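PDB 3BOQ: transcriptional regulator, MarR family from Silicibacter pomeroyi DSS-3, which probably binds DNA as a dimeric winged-helix transcription factor of the MarR family and so regulates gene expression. Local coordinates for residues Q55-P60 with A111-F116; F50-Q55 with N84-D89. All blocks are in the same frame, centred on the assembly; numbering follows the deposited sequence.

Contact 1: Q55-P60 with A111-F116; sequences QLARNP and AGLTTF
Phe116 lays one face of its ring against the methyl group of Ala57, near the end of helix 47-58. Its CB leaves helix 110-130 in the direction of segment 55-60, and CG stands anti to the backbone N (chi1 177°), which carries the ring out to helix 47-58. Along the ring, CD2 and CE2 are the atoms that touch: Ala57 CB lies 3.7 Å from Phe116 CE2 and equally close to CD2. At the tip, Phe116 CZ is a little farther from Ala57 CB, at 4.2 Å. The same methyl carbon is 4.0 Å from the centroid of the Phe116 ring and 27° off its normal, so this is a CH-pi contact over the face, displaced toward the CD2-CE2 side. On the other edge, CD1 and CE1 turn to the preceding part of helix 47-58, where the ring also meets Phe50, Met53 and Ala54.

One turn earlier on helix 110-130, Leu113 adds a lighter touch, its CD1 lying 4.2 Å from Ala57 CB. Ala57 thus meets an aromatic face and a branched aliphatic tip with one small methyl, and the backbones come close, with the CA atoms of Ala57 and Leu113 6.9 Å apart. No hydrogen bond or salt bridge joins the two segments. The union of helix 47-58 with the start of helix 110-130 therefore rests here on dispersion and shape, at a small apolar patch near the protein surface.

Contact 2: F50-Q55 with N84-D89; sequences FDAMAQ and NRLIKD
With CG anti to the carbonyl carbon (chi1 -68°) and the chain extended at chi2 (169°), Leu86 spreads its two methyl groups toward helix 47-58, where each finds a different neighbour. CD1 takes the methyl of Ala52, at 3.9 Å from Ala52 CB. CD2 goes to the selenomethionine at position 53, 4.0 Å from Met53 SE and 4.1 Å from Met53 CG. The Met53 chain, bent at chi3 (71°), runs across Leu86 at a slant, so that its flank and not its terminal methyl makes the contact.

All three residues are buried, and the junction is wholly apolar. Leu86 bridges a wide spacing, since the CA atoms of Met53 and Leu86, the nearest pair, are 8.6 Å apart. Met53 also touches Met91. At the edge of this core a charged link joins the same two helical regions: Asp89 OD2 forms a salt bridge with Lys49. Helix 79-88 follows helix 65-71 and precedes the wing region, the place of the recognition helix in MarR proteins; its packing on helix 47-58 is characteristic of the hydrophobic core of a winged helix-turn-helix domain.

Overall arrangement
From the N terminus the chain passes through the long helix 12-43 and enters helix 47-58, the element both contacts share. Contact 2 closes first, bringing segment 84-89 back to segment 50-55 after helix 65-71 and the first half of helix 79-88. Contact 1 closes later, once the chain has run through the wing region, partly unmodelled, to reach helix 110-130. Along the chain the order is 50-55, 55-60, 84-89, 111-116; contact 1 opens before contact 2 has closed, so the two cross. Their centres lie about 9 Å apart, with Gln55 common to both, and the end of Met53 packs against Gly112. Together they tie helices 79-88 and 110-130 to helix 47-58.

Contact 1: Q55-P60 with A111-F116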
loop_
_atom_site.group_PDB
_atom_site.type_symbol
_atom_site.label_atom_id
_atom_site.label_comp_id
_atom_site.label_asym_id
_atom_site.label_seq_id
_atom_site.Cartn_x
_atom_site.Cartn_y
_atom_site.Cartn_z
ATOM N N GLN B 55 3.336 -8.670 -15.115
ATOM C CA GLN B 55 2.655 -7.992 -16.221
ATOM C C GLN B 55 3.268 -8.419 -17.535
ATOM O O GLN B 55 2.550 -8.680 -18.484
ATOM C CB GLN B 55 2.708 -6.468 -16.083
ATOM C CG GLN B 55 2.370 -5.958 -14.702
ATOM C CD GLN B 55 1.187 -6.701 -14.050
ATOM O OE1 GLN B 55 1.277 -7.141 -12.894
ATOM N NE2 GLN B 55 0.088 -6.856 -14.794
ATOM N N LEU B 56 4.594 -8.523 -17.558
ATOM C CA LEU B 56 5.326 -8.956 -18.737
ATOM C C LEU B 56 5.105 -10.432 -19.053
ATOM O O LEU B 56 4.948 -10.781 -20.216
ATOM C CB LEU B 56 6.822 -8.641 -18.612
ATOM C CG LEU B 56 7.160 -7.192 -18.238
ATOM C CD1 LEU B 56 8.611 -7.053 -17.856
ATOM C CD2 LEU B 56 6.793 -6.210 -19.346
ATOM N N ALA B 57 5.104 -11.302 -18.040
ATOM C CA ALA B 57 4.805 -12.722 -18.278
ATOM C C ALA B 57 3.388 -12.926 -18.828
ATOM O O ALA B 57 3.179 -13.834 -19.635
ATOM C CB ALA B 57 5.022 -13.558 -17.030
ATOM N N ARG B 58 2.428 -12.096 -18.395
ATOM C CA ARG B 58 1.073 -12.119 -18.949
ATOM C C ARG B 58 1.050 -11.621 -20.416
ATOM O O ARG B 58 0.158 -11.994 -21.192
ATOM C CB ARG B 58 0.079 -11.312 -18.073
ATOM C CG ARG B 58 -1.431 -11.569 -18.419
ATOM C CD ARG B 58 -2.488 -10.956 -17.430
ATOM N NE ARG B 58 -2.006 -10.803 -16.038
ATOM C CZ ARG B 58 -1.681 -11.800 -15.200
ATOM N NH1 ARG B 58 -1.771 -13.081 -15.575
ATOM N NH2 ARG B 58 -1.240 -11.513 -13.972
ATOM N N ASN B 59 2.042 -10.799 -20.781
ATOM C CA ASN B 59 2.103 -10.114 -22.087
ATOM C C ASN B 59 3.410 -10.389 -22.855
ATOM O O ASN B 59 4.274 -9.516 -22.926
ATOM C CB ASN B 59 1.934 -8.593 -21.913
ATOM C CG ASN B 59 0.612 -8.205 -21.253
ATOM O OD1 ASN B 59 -0.378 -7.894 -21.934
ATOM N ND2 ASN B 59 0.597 -8.198 -19.926
ATOM N N PRO B 60 3.543 -11.581 -23.473
ATOM C CA PRO B 60 4.839 -12.019 -24.025
ATOM C C PRO B 60 5.262 -11.357 -25.348
ATOM O O PRO B 60 6.377 -11.600 -25.818
ATOM C CB PRO B 60 4.653 -13.532 -24.228
ATOM C CG PRO B 60 3.248 -13.852 -23.785
ATOM C CD PRO B 60 2.486 -12.570 -23.741
ATOM N N ALA B 111 15.653 -16.690 -18.784
ATOM C CA ALA B 111 15.931 -16.890 -17.367
ATOM C C ALA B 111 15.025 -16.041 -16.457
ATOM O O ALA B 111 14.731 -16.439 -15.334
ATOM C CB ALA B 111 17.424 -16.644 -17.063
ATOM N N GLY B 112 14.575 -14.888 -16.944
ATOM C CA GLY B 112 13.607 -14.064 -16.227
ATOM C C GLY B 112 12.288 -14.805 -16.101
ATOM O O GLY B 112 11.657 -14.773 -15.045
ATOM N N LEU B 113 11.869 -15.493 -17.166
ATOM C CA LEU B 113 10.618 -16.252 -17.143
ATOM C C LEU B 113 10.676 -17.520 -16.255
ATOM O O LEU B 113 9.720 -17.820 -15.557
ATOM C CB LEU B 113 10.145 -16.566 -18.571
ATOM C CG LEU B 113 8.855 -17.364 -18.794
ATOM C CD1 LEU B 113 7.601 -16.626 -18.266
ATOM C CD2 LEU B 113 8.721 -17.708 -20.274
ATOM N N THR B 114 11.790 -18.246 -16.273
ATOM C CA THR B 114 12.042 -19.324 -15.308
ATOM C C THR B 114 12.003 -18.823 -13.852
ATOM O O THR B 114 11.383 -19.460 -13.006
ATOM C CB THR B 114 13.398 -20.000 -15.581
ATOM O OG1 THR B 114 13.315 -20.765 -16.789
ATOM C CG2 THR B 114 13.805 -20.916 -14.417
ATOM N N THR B 115 12.681 -17.703 -13.572
ATOM C CA THR B 115 12.716 -17.093 -12.238
ATOM C C THR B 115 11.283 -16.679 -11.838
ATOM O O THR B 115 10.865 -16.893 -10.703
ATOM C CB THR B 115 13.720 -15.873 -12.165
ATOM O OG1 THR B 115 15.073 -16.336 -12.295
ATOM C CG2 THR B 115 13.619 -15.121 -10.834
ATOM N N PHE B 116 10.530 -16.124 -12.785
ATOM C CA PHE B 116 9.185 -15.681 -12.522
ATOM C C PHE B 116 8.264 -16.806 -12.026
ATOM O O PHE B 116 7.517 -16.626 -11.059
ATOM C CB PHE B 116 8.551 -14.999 -13.747
ATOM C CG PHE B 116 7.136 -14.608 -13.494
ATOM C CD1 PHE B 116 6.851 -13.528 -12.640
ATOM C CD2 PHE B 116 6.087 -15.391 -13.980
ATOM C CE1 PHE B 116 5.547 -13.209 -12.321
ATOM C CE2 PHE B 116 4.756 -15.072 -13.678
ATOM C CZ PHE B 116 4.480 -13.982 -12.847
#

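Contact 2: F50-Q55 with N84-D89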
loop_
_atom_site.group_PDB
_atom_site.type_symbol
_atom_site.label_atom_id
_atom_site.label_comp_id
_atom_site.label_asym_id
_atom_site.label_seq_id
_atom_site.Cartn_x
_atom_site.Cartn_y
_atom_site.Cartn_z
ATOM N N PHE B 50 8.773 -8.382 -8.802
ATOM C CA PHE B 50 7.862 -9.480 -9.088
ATOM C C PHE B 50 6.627 -8.928 -9.797
ATOM O O PHE B 50 6.219 -9.458 -10.836
ATOM C CB PHE B 50 7.467 -10.222 -7.797
ATOM C CG PHE B 50 6.438 -11.291 -8.025
ATOM C CD1 PHE B 50 6.812 -12.532 -8.537
ATOM C CD2 PHE B 50 5.083 -11.028 -7.819
ATOM C CE1 PHE B 50 5.867 -13.519 -8.813
ATOM C CE2 PHE B 50 4.115 -12.010 -8.078
ATOM C CZ PHE B 50 4.511 -13.267 -8.573
ATOM N N ASP B 51 6.049 -7.855 -9.242
ATOM C CA ASP B 51 4.900 -7.205 -9.846
ATOM C C ASP B 51 5.088 -6.812 -11.332
ATOM O O ASP B 51 4.246 -7.170 -12.174
ATOM C CB ASP B 51 4.443 -6.023 -8.987
ATOM C CG ASP B 51 3.354 -5.201 -9.652
ATOM O OD1 ASP B 51 2.442 -5.808 -10.263
ATOM O OD2 ASP B 51 3.422 -3.945 -9.571
ATOM N N ALA B 52 6.172 -6.095 -11.654
ATOM C CA ALA B 52 6.515 -5.779 -13.051
ATOM C C ALA B 52 6.636 -7.019 -13.942
ATOM O O ALA B 52 6.075 -7.071 -15.048
ATOM C CB ALA B 52 7.796 -4.948 -13.116
HETATM N N MSE B 53 7.364 -8.021 -13.461
HETATM C CA MSE B 53 7.554 -9.274 -14.223
HETATM C C MSE B 53 6.254 -10.031 -14.528
HETATM O O MSE B 53 6.124 -10.652 -15.580
HETATM C CB MSE B 53 8.534 -10.188 -13.512
HETATM C CG MSE B 53 9.893 -9.579 -13.401
HETATM SE SE MSE B 53 11.117 -10.569 -12.237
HETATM C CE MSE B 53 11.429 -12.161 -13.398
ATOM N N ALA B 54 5.305 -9.972 -13.599
ATOM C CA ALA B 54 4.009 -10.586 -13.763
ATOM C C ALA B 54 3.249 -9.990 -14.946
ATOM O O ALA B 54 2.599 -10.723 -15.694
ATOM C CB ALA B 54 3.199 -10.443 -12.465
ATOM N N GLN B 55 3.336 -8.670 -15.115
ATOM C CA GLN B 55 2.655 -7.992 -16.221
ATOM C C GLN B 55 3.268 -8.419 -17.535
ATOM O O GLN B 55 2.550 -8.680 -18.484
ATOM C CB GLN B 55 2.708 -6.468 -16.083
ATOM C CG GLN B 55 2.370 -5.958 -14.702
ATOM C CD GLN B 55 1.187 -6.701 -14.050
ATOM O OE1 GLN B 55 1.277 -7.141 -12.894
ATOM N NE2 GLN B 55 0.088 -6.856 -14.794
ATOM N N ASN B 84 15.132 -0.648 -15.428
ATOM C CA ASN B 84 16.600 -0.628 -15.362
ATOM C C ASN B 84 17.218 -1.640 -14.382
ATOM O O ASN B 84 18.195 -2.267 -14.726
ATOM C CB ASN B 84 17.145 0.771 -15.068
ATOM C CG ASN B 84 16.983 1.728 -16.236
ATOM O OD1 ASN B 84 16.724 1.312 -17.374
ATOM N ND2 ASN B 84 17.127 3.030 -15.956
ATOM N N ARG B 85 16.662 -1.781 -13.173
ATOM C CA ARG B 85 17.154 -2.777 -12.202
ATOM C C ARG B 85 16.950 -4.201 -12.728
ATOM O O ARG B 85 17.848 -5.041 -12.590
ATOM C CB ARG B 85 16.466 -2.645 -10.840
ATOM C CG ARG B 85 16.844 -1.414 -10.030
ATOM C CD ARG B 85 16.227 -1.462 -8.608
ATOM N NE ARG B 85 14.763 -1.288 -8.543
ATOM C CZ ARG B 85 14.134 -0.106 -8.571
ATOM N NH1 ARG B 85 14.817 1.030 -8.689
ATOM N NH2 ARG B 85 12.808 -0.054 -8.492
ATOM N N LEU B 86 15.791 -4.439 -13.354
ATOM C CA LEU B 86 15.417 -5.746 -13.942
ATOM C C LEU B 86 16.264 -6.185 -15.124
ATOM O O LEU B 86 16.507 -7.382 -15.313
ATOM C CB LEU B 86 13.954 -5.735 -14.364
ATOM C CG LEU B 86 12.926 -5.670 -13.236
ATOM C CD1 LEU B 86 11.577 -5.395 -13.854
ATOM C CD2 LEU B 86 12.940 -7.004 -12.475
ATOM N N ILE B 87 16.674 -5.209 -15.930
ATOM C CA ILE B 87 17.610 -5.409 -17.047
ATOM C C ILE B 87 18.994 -5.787 -16.511
ATOM O O ILE B 87 19.600 -6.730 -16.990
ATOM C CB ILE B 87 17.704 -4.161 -17.977
ATOM C CG1 ILE B 87 16.407 -3.967 -18.772
ATOM C CG2 ILE B 87 18.846 -4.319 -18.928
ATOM C CD1 ILE B 87 16.238 -2.618 -19.422
ATOM N N LYS B 88 19.469 -5.054 -15.507
ATOM C CA LYS B 88 20.750 -5.324 -14.837
ATOM C C LYS B 88 20.772 -6.708 -14.123
ATOM O O LYS B 88 21.767 -7.418 -14.129
ATOM C CB LYS B 88 21.094 -4.142 -13.908
ATOM C CG LYS B 88 22.194 -4.377 -12.862
ATOM C CD LYS B 88 22.905 -3.062 -12.480
ATOM C CE LYS B 88 23.836 -3.234 -11.261
ATOM N NZ LYS B 88 25.296 -3.186 -11.593
ATOM N N ASP B 89 19.649 -7.088 -13.544
ATOM C CA ASP B 89 19.437 -8.417 -12.989
ATOM C C ASP B 89 19.361 -9.551 -14.034
ATOM O O ASP B 89 19.255 -10.722 -13.662
ATOM C CB ASP B 89 18.110 -8.403 -12.231
ATOM C CG ASP B 89 18.225 -7.754 -10.870
ATOM O OD1 ASP B 89 19.349 -7.310 -10.503
ATOM O OD2 ASP B 89 17.186 -7.710 -10.165
#